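Local coordinates for protein probable manganase-dependent inorganic pyrophosphatase (Clostridium perfringens, PDB 3L31) that is the regulatory region of a probable manganese-dependent family II inorganic pyrophosphatase and binds the inhibitor AMP through its CBS domains, probably so tuning pyrophosphate hydrolysis, at residues 68-73 with 94-99; 142-147 with 169-174. One frame throughout, in Å; residues are numbered along the deposited sequence.

Both interactions lie at the mixed sheet formed by strands 86-89, 163-166, 140-143, 120-123 and 101-103; segment 94-99 and both segments of interaction 2 belong to the DRTGG domain. Along the chain they come in series: interaction 1 closes before interaction 2 opens, with 20 residues between the segments of interaction 1 and 21 between those of interaction 2. Their centres are 20 Å apart and their nearest atoms about 7 Å, without touching. Interaction 1 sets the short helix 68-71 against the loop leading to strand 101-103. Interaction 2 joins the end of strand 140-143 to the start of helix 171-177, whose first turn meets the second subunit. Strand 120-123 borders both contacts and connects them through the sheet.

Interaction 1 (68-73 with 94-99); sequences ILAKSA and RKVFPG
Val-96 turns CG1 anti to its own backbone N (chi1 170°), which lays that methyl against Ala-70 and leaves CG2, beside the backbone N, for Ala-73. The two branches thus divide the helix end between them: CG1 comes within 3.9 Å of Ala-70 CA, and CG2 meets Ala-73 CB at 4.1 Å. Ala-70 has the most surface buried here. Besides touching Val-96, its methyl lies against the backbone of the loop, with CB 3.5 Å from Phe-97 O and somewhat farther from Pro-98 O. No direct hydrogen bond crosses between the segments; two waters make the polar links instead. One donates to Leu-69 O at 2.7 Å and accepts a weak bond from Phe-97 N; the other accepts from Leu-69 N and donates weakly to Gly-99 O. Each is therefore held more closely on the helix side.

The loop is braced by Arg-94, whose NH1 donates to Val-96 O at 3.0 Å, with the oxygen in the guanidinium plane and the N-H...O angle 168°. On the helix, Ile-68 O accepts from both the backbone N and the hydroxyl of Ser-72. Ser-72 OG has a further partner in Thr-74 OG1, and Pro-98 O accepts from Asn-67 ND2, a direct bond from just ahead of the helix to the loop. Leu-69 and Phe-97 both reach Ile-120 of strand 120-123, so the buried side of the contact continues into the sheet. Ala-73, with positive phi, closes the helix in a Schellman motif, and the whole is a helix C-terminus packed through small apolar side chains and bridging water on a loop of the DRTGG domain.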
ATOM      1  N   ILE A  68     -14.820  -0.971  -4.559  1.00 50.00           N
ATOM      2  CA  ILE A  68     -14.089  -1.504  -3.437  1.00 48.62           C
ATOM      3  C   ILE A  68     -14.649  -0.864  -2.156  1.00 46.42           C
ATOM      4  O   ILE A  68     -14.853  -1.574  -1.150  1.00 45.85           O
ATOM      5  CB  ILE A  68     -12.550  -1.220  -3.526  1.00 48.49           C
ATOM      6  CG1 ILE A  68     -11.817  -1.964  -2.420  1.00 47.22           C
ATOM      7  CG2 ILE A  68     -12.245   0.273  -3.456  1.00 47.03           C
ATOM      8  CD1 ILE A  68     -11.576  -3.373  -2.788  1.00 51.60           C
ATOM      9  N   LEU A  69     -14.921   0.452  -2.209  1.00 44.08           N
ATOM     10  CA  LEU A  69     -15.482   1.153  -1.029  1.00 43.32           C
ATOM     11  C   LEU A  69     -16.867   0.612  -0.739  1.00 42.87           C
ATOM     12  O   LEU A  69     -17.280   0.530   0.401  1.00 43.71           O
ATOM     13  CB  LEU A  69     -15.520   2.684  -1.164  1.00 42.74           C
ATOM     14  CG  LEU A  69     -14.189   3.452  -1.193  1.00 42.47           C
ATOM     15  CD1 LEU A  69     -14.506   4.938  -1.472  1.00 42.21           C
ATOM     16  CD2 LEU A  69     -13.326   3.315   0.099  1.00 41.11           C
ATOM     17  N   ALA A  70     -17.532   0.190  -1.795  1.00 43.14           N
ATOM     18  CA  ALA A  70     -18.856  -0.385  -1.741  1.00 44.25           C
ATOM     19  C   ALA A  70     -18.847  -1.806  -1.174  1.00 44.62           C
ATOM     20  O   ALA A  70     -19.593  -2.148  -0.230  1.00 44.80           O
ATOM     21  CB  ALA A  70     -19.465  -0.409  -3.138  1.00 45.53           C
ATOM     22  N   LYS A  71     -18.030  -2.639  -1.805  1.00 44.39           N
ATOM     23  CA  LYS A  71     -17.914  -4.050  -1.442  1.00 45.18           C
ATOM     24  C   LYS A  71     -17.439  -4.220  -0.028  1.00 43.77           C
ATOM     25  O   LYS A  71     -17.852  -5.128   0.660  1.00 45.94           O
ATOM     26  CB  LYS A  71     -16.921  -4.751  -2.362  1.00 46.62           C
ATOM     27  CG  LYS A  71     -17.521  -5.128  -3.746  1.00 49.88           C
ATOM     28  CD  LYS A  71     -16.441  -5.758  -4.611  1.00 51.71           C
ATOM     29  CE  LYS A  71     -16.319  -5.049  -5.955  1.00 53.57           C
ATOM     30  NZ  LYS A  71     -17.054  -5.772  -7.056  1.00 53.21           N
ATOM     31  N   SER A  72     -16.551  -3.339   0.405  1.00 41.15           N
ATOM     32  CA  SER A  72     -16.061  -3.374   1.780  1.00 39.24           C
ATOM     33  C   SER A  72     -17.011  -2.676   2.761  1.00 39.09           C
ATOM     34  O   SER A  72     -16.817  -2.717   3.989  1.00 38.90           O
ATOM     35  CB  SER A  72     -14.712  -2.681   1.866  1.00 37.66           C
ATOM     36  OG  SER A  72     -14.766  -1.364   1.365  1.00 33.95           O
ATOM     37  N   ALA A  73     -18.016  -2.003   2.210  1.00 37.95           N
ATOM     38  CA  ALA A  73     -18.877  -1.141   3.018  1.00 37.06           C
ATOM     39  C   ALA A  73     -18.077  -0.199   3.928  1.00 35.17           C
ATOM     40  O   ALA A  73     -18.345  -0.054   5.136  1.00 34.99           O
ATOM     41  CB  ALA A  73     -19.852  -1.972   3.838  1.00 37.39           C
ATOM     42  N   ARG A  94     -27.375   7.366   3.910  1.00 52.53           N
ATOM     43  CA  ARG A  94     -26.493   6.572   3.058  1.00 52.78           C
ATOM     44  C   ARG A  94     -25.368   5.972   3.883  1.00 52.03           C
ATOM     45  O   ARG A  94     -24.475   6.704   4.313  1.00 53.05           O
ATOM     46  CB  ARG A  94     -25.866   7.444   1.977  1.00 51.95           C
ATOM     47  CG  ARG A  94     -24.492   6.937   1.515  1.00 53.32           C
ATOM     48  CD  ARG A  94     -23.966   7.670   0.299  1.00 54.10           C
ATOM     49  NE  ARG A  94     -25.061   8.113  -0.551  1.00 57.83           N
ATOM     50  CZ  ARG A  94     -25.663   7.346  -1.449  1.00 60.81           C
ATOM     51  NH1 ARG A  94     -25.280   6.088  -1.603  1.00 61.74           N
ATOM     52  NH2 ARG A  94     -26.656   7.834  -2.182  1.00 64.58           N
ATOM     53  N   LYS A  95     -25.351   4.670   4.098  1.00 52.18           N
ATOM     54  CA  LYS A  95     -24.178   4.099   4.786  1.00 52.04           C
ATOM     55  C   LYS A  95     -23.037   3.698   3.793  1.00 49.84           C
ATOM     56  O   LYS A  95     -21.839   3.737   4.148  1.00 48.38           O
ATOM     57  CB  LYS A  95     -24.586   2.939   5.709  1.00 54.03           C
ATOM     58  CG  LYS A  95     -25.562   3.365   6.849  1.00 57.60           C
ATOM     59  CD  LYS A  95     -25.181   4.770   7.439  1.00 60.91           C
ATOM     60  CE  LYS A  95     -25.940   5.128   8.744  1.00 63.63           C
ATOM     61  NZ  LYS A  95     -27.427   5.066   8.595  1.00 67.66           N
ATOM     62  N   VAL A  96     -23.432   3.389   2.553  1.00 48.56           N
ATOM     63  CA  VAL A  96     -22.508   2.901   1.523  1.00 46.63           C
ATOM     64  C   VAL A  96     -22.319   3.912   0.371  1.00 43.80           C
ATOM     65  O   VAL A  96     -23.237   4.627   0.003  1.00 45.13           O
ATOM     66  CB  VAL A  96     -22.936   1.484   1.062  1.00 47.92           C
ATOM     67  CG1 VAL A  96     -22.185   1.023  -0.157  1.00 48.79           C
ATOM     68  CG2 VAL A  96     -22.678   0.495   2.211  1.00 49.46           C
ATOM     69  N   PHE A  97     -21.075   4.048  -0.072  1.00 40.03           N
ATOM     70  CA  PHE A  97     -20.702   4.870  -1.256  1.00 38.25           C
ATOM     71  C   PHE A  97     -20.527   3.882  -2.422  1.00 37.92           C
ATOM     72  O   PHE A  97     -19.619   3.048  -2.433  1.00 38.24           O
ATOM     73  CB  PHE A  97     -19.441   5.714  -0.986  1.00 35.67           C
ATOM     74  CG  PHE A  97     -19.528   6.500   0.289  1.00 32.43           C
ATOM     75  CD1 PHE A  97     -20.307   7.611   0.364  1.00 33.17           C
ATOM     76  CD2 PHE A  97     -18.898   6.058   1.443  1.00 33.89           C
ATOM     77  CE1 PHE A  97     -20.457   8.301   1.537  1.00 33.05           C
ATOM     78  CE2 PHE A  97     -19.039   6.735   2.632  1.00 30.39           C
ATOM     79  CZ  PHE A  97     -19.817   7.857   2.675  1.00 32.88           C
ATOM     80  N   PRO A  98     -21.443   3.934  -3.376  1.00 37.21           N
ATOM     81  CA  PRO A  98     -21.536   2.722  -4.233  1.00 38.31           C
ATOM     82  C   PRO A  98     -20.681   2.755  -5.466  1.00 38.34           C
ATOM     83  O   PRO A  98     -20.608   1.737  -6.107  1.00 40.18           O
ATOM     84  CB  PRO A  98     -22.987   2.689  -4.711  1.00 38.59           C
ATOM     85  CG  PRO A  98     -23.536   4.061  -4.507  1.00 39.32           C
ATOM     86  CD  PRO A  98     -22.691   4.686  -3.296  1.00 37.51           C
ATOM     87  N   GLY A  99     -20.092   3.903  -5.814  1.00 36.89           N
ATOM     88  CA  GLY A  99     -19.522   4.089  -7.163  1.00 36.62           C
ATOM     89  C   GLY A  99     -18.011   3.933  -7.230  1.00 35.44           C
ATOM     90  O   GLY A  99     -17.431   3.175  -6.450  1.00 33.52           O
TER
HETATM   91  O   HOH W   1     -18.763   2.329   1.663  1.00 33.65           O
HETATM   92  O   HOH W   2     -14.770   2.366  -4.375  1.00 41.48           O

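Interaction 2 (142-147 with 169-174); sequences IVTGGH and HDSFTA
Thr-144 and His-169 bury the most surface in this contact, and Gly-145 comes next. The beta carbon of Thr-144 sits 3.4 Å from the carbonyl oxygen O of His-169, and its methyl reaches past that carbonyl to the start of the helix, CG2 lying 3.7 Å from Ser-171 N and 4.0 Å from Ser-171 OG. With chi1 at 56°, Thr-144 holds OG1 between its backbone N and carbonyl carbon while CG2 stands anti to the carbonyl carbon. The methyl is thereby given to the helix, and the hydroxyl is used elsewhere, bonding to Ala-123 O of the adjacent strand.

His-169 contributes its backbone; its CB points away from the other segment. Its O accepts from Gly-145 N at 2.8 Å, the one hydrogen bond between the segments. The N-H...O angle of 170° makes this bond nearly straight at the hydrogen, although the donor stands above the carbonyl plane. Gly-145 occupies the type I' turn from Thr-144 to His-147, where it and Gly-146 both have positive phi. The carbonyl oxygen of Gly-145 rests 3.6 Å above the plane of the His-147 ring, over its centre.

Beyond His-169, Asp-170 is the N-cap of helix 171-177. Its OD1 takes two bonds from Thr-173: the hydroxyl OG1 at 2.6 Å, and the backbone N at 3.1 Å from above the carboxylate plane. This double grip fixes the carboxylate over the first turn, where Ser-171 and Phe-172 also pack on Val-103 and Ser-175 of the second subunit. The arrangement is a glycine turn at the C-terminal end of strand 140-143 fastened to a capped helix N-terminus, within the alpha/beta fold of the DRTGG domain.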
ATOM      1  N   ILE A 142     -15.192  15.044  -2.035  1.00 29.54           N
ATOM      2  CA  ILE A 142     -14.036  15.230  -1.239  1.00 29.43           C
ATOM      3  C   ILE A 142     -13.263  16.416  -1.789  1.00 30.84           C
ATOM      4  O   ILE A 142     -12.816  16.393  -2.925  1.00 31.22           O
ATOM      5  CB  ILE A 142     -13.146  14.000  -1.243  1.00 29.53           C
ATOM      6  CG1 ILE A 142     -13.919  12.771  -0.737  1.00 27.58           C
ATOM      7  CG2 ILE A 142     -11.895  14.253  -0.376  1.00 26.14           C
ATOM      8  CD1 ILE A 142     -13.014  11.465  -0.573  1.00 25.03           C
ATOM      9  N   VAL A 143     -13.183  17.467  -0.983  1.00 30.66           N
ATOM     10  CA  VAL A 143     -12.595  18.685  -1.414  1.00 31.62           C
ATOM     11  C   VAL A 143     -11.220  18.752  -0.820  1.00 32.26           C
ATOM     12  O   VAL A 143     -11.047  18.464   0.363  1.00 32.40           O
ATOM     13  CB  VAL A 143     -13.395  19.920  -0.963  1.00 32.31           C
ATOM     14  CG1 VAL A 143     -12.694  21.146  -1.370  1.00 31.50           C
ATOM     15  CG2 VAL A 143     -14.774  19.889  -1.604  1.00 32.36           C
ATOM     16  N   THR A 144     -10.248  19.105  -1.662  1.00 32.41           N
ATOM     17  CA  THR A 144      -8.838  18.985  -1.297  1.00 33.90           C
ATOM     18  C   THR A 144      -8.270  20.273  -0.726  1.00 35.10           C
ATOM     19  O   THR A 144      -8.978  21.244  -0.542  1.00 35.82           O
ATOM     20  CB  THR A 144      -7.979  18.616  -2.468  1.00 33.19           C
ATOM     21  OG1 THR A 144      -8.203  19.598  -3.469  1.00 36.79           O
ATOM     22  CG2 THR A 144      -8.351  17.279  -2.994  1.00 30.88           C
ATOM     23  N   GLY A 145      -7.000  20.230  -0.399  1.00 36.46           N
ATOM     24  CA  GLY A 145      -6.243  21.448  -0.037  1.00 39.71           C
ATOM     25  C   GLY A 145      -6.669  22.194   1.223  1.00 41.53           C
ATOM     26  O   GLY A 145      -6.197  23.267   1.494  1.00 44.03           O
ATOM     27  N   GLY A 146      -7.568  21.621   2.002  1.00 42.03           N
ATOM     28  CA  GLY A 146      -8.039  22.297   3.213  1.00 43.57           C
ATOM     29  C   GLY A 146      -9.055  23.404   2.933  1.00 44.35           C
ATOM     30  O   GLY A 146      -9.504  24.073   3.845  1.00 46.14           O
ATOM     31  N   HIS A 147      -9.429  23.567   1.671  1.00 43.56           N
ATOM     32  CA  HIS A 147     -10.376  24.634   1.229  1.00 44.83           C
ATOM     33  C   HIS A 147     -11.868  24.349   1.421  1.00 44.07           C
ATOM     34  O   HIS A 147     -12.595  24.017   0.473  1.00 43.08           O
ATOM     35  CB  HIS A 147     -10.111  25.003  -0.234  1.00 44.99           C
ATOM     36  CG  HIS A 147      -8.732  25.538  -0.464  1.00 49.38           C
ATOM     37  ND1 HIS A 147      -7.827  24.938  -1.321  1.00 50.71           N
ATOM     38  CD2 HIS A 147      -8.082  26.588   0.102  1.00 54.23           C
ATOM     39  CE1 HIS A 147      -6.693  25.617  -1.298  1.00 54.96           C
ATOM     40  NE2 HIS A 147      -6.818  26.619  -0.439  1.00 56.43           N
ATOM     41  N   HIS A 169      -5.144  17.360   2.625  1.00 35.51           N
ATOM     42  CA  HIS A 169      -4.277  16.785   1.597  1.00 34.87           C
ATOM     43  C   HIS A 169      -4.660  17.215   0.174  1.00 33.49           C
ATOM     44  O   HIS A 169      -5.767  17.693  -0.068  1.00 32.48           O
ATOM     45  CB  HIS A 169      -4.328  15.303   1.681  1.00 34.10           C
ATOM     46  CG  HIS A 169      -4.073  14.770   3.050  1.00 33.32           C
ATOM     47  ND1 HIS A 169      -2.857  14.882   3.664  1.00 36.47           N
ATOM     48  CD2 HIS A 169      -4.844  14.027   3.879  1.00 35.39           C
ATOM     49  CE1 HIS A 169      -2.892  14.261   4.832  1.00 38.24           C
ATOM     50  NE2 HIS A 169      -4.086  13.726   4.983  1.00 36.51           N
ATOM     51  N   ASP A 170      -3.697  17.076  -0.736  1.00 32.27           N
ATOM     52  CA  ASP A 170      -3.891  17.361  -2.159  1.00 31.61           C
ATOM     53  C   ASP A 170      -4.500  16.128  -2.884  1.00 29.37           C
ATOM     54  O   ASP A 170      -4.586  15.069  -2.293  1.00 29.46           O
ATOM     55  CB  ASP A 170      -2.596  17.932  -2.832  1.00 32.94           C
ATOM     56  CG  ASP A 170      -1.476  16.910  -3.001  1.00 34.55           C
ATOM     57  OD1 ASP A 170      -1.451  15.836  -2.340  1.00 34.54           O
ATOM     58  OD2 ASP A 170      -0.561  17.223  -3.804  1.00 42.48           O
ATOM     59  N   SER A 171      -4.951  16.239  -4.127  1.00 29.25           N
ATOM     60  CA  SER A 171      -5.557  15.036  -4.799  1.00 29.31           C
ATOM     61  C   SER A 171      -4.642  13.801  -4.850  1.00 28.66           C
ATOM     62  O   SER A 171      -5.071  12.709  -4.662  1.00 28.78           O
ATOM     63  CB  SER A 171      -5.885  15.309  -6.236  1.00 30.41           C
ATOM     64  OG  SER A 171      -6.503  16.528  -6.422  1.00 32.05           O
ATOM     65  N   PHE A 172      -3.372  13.976  -5.145  1.00 28.98           N
ATOM     66  CA  PHE A 172      -2.478  12.833  -5.214  1.00 28.47           C
ATOM     67  C   PHE A 172      -2.470  12.117  -3.889  1.00 28.65           C
ATOM     68  O   PHE A 172      -2.589  10.915  -3.812  1.00 27.93           O
ATOM     69  CB  PHE A 172      -1.047  13.330  -5.509  1.00 30.83           C
ATOM     70  CG  PHE A 172       0.012  12.277  -5.378  1.00 29.68           C
ATOM     71  CD1 PHE A 172       0.038  11.195  -6.262  1.00 27.53           C
ATOM     72  CD2 PHE A 172       1.015  12.397  -4.422  1.00 27.76           C
ATOM     73  CE1 PHE A 172       0.984  10.213  -6.183  1.00 27.21           C
ATOM     74  CE2 PHE A 172       2.024  11.420  -4.347  1.00 31.53           C
ATOM     75  CZ  PHE A 172       1.974  10.298  -5.217  1.00 33.20           C
ATOM     76  N   THR A 173      -2.250  12.887  -2.821  1.00 29.94           N
ATOM     77  CA  THR A 173      -2.058  12.318  -1.480  1.00 29.72           C
ATOM     78  C   THR A 173      -3.371  11.627  -1.076  1.00 27.85           C
ATOM     79  O   THR A 173      -3.393  10.510  -0.557  1.00 27.78           O
ATOM     80  CB  THR A 173      -1.634  13.450  -0.426  1.00 31.35           C
ATOM     81  OG1 THR A 173      -0.365  14.041  -0.786  1.00 33.40           O
ATOM     82  CG2 THR A 173      -1.517  12.902   0.969  1.00 31.48           C
ATOM     83  N   ALA A 174      -4.482  12.303  -1.337  1.00 26.85           N
ATOM     84  CA  ALA A 174      -5.774  11.802  -0.903  1.00 26.52           C
ATOM     85  C   ALA A 174      -6.070  10.487  -1.657  1.00 26.73           C
ATOM     86  O   ALA A 174      -6.739   9.578  -1.094  1.00 26.54           O
ATOM     87  CB  ALA A 174      -6.914  12.859  -1.170  1.00 25.65           C
TER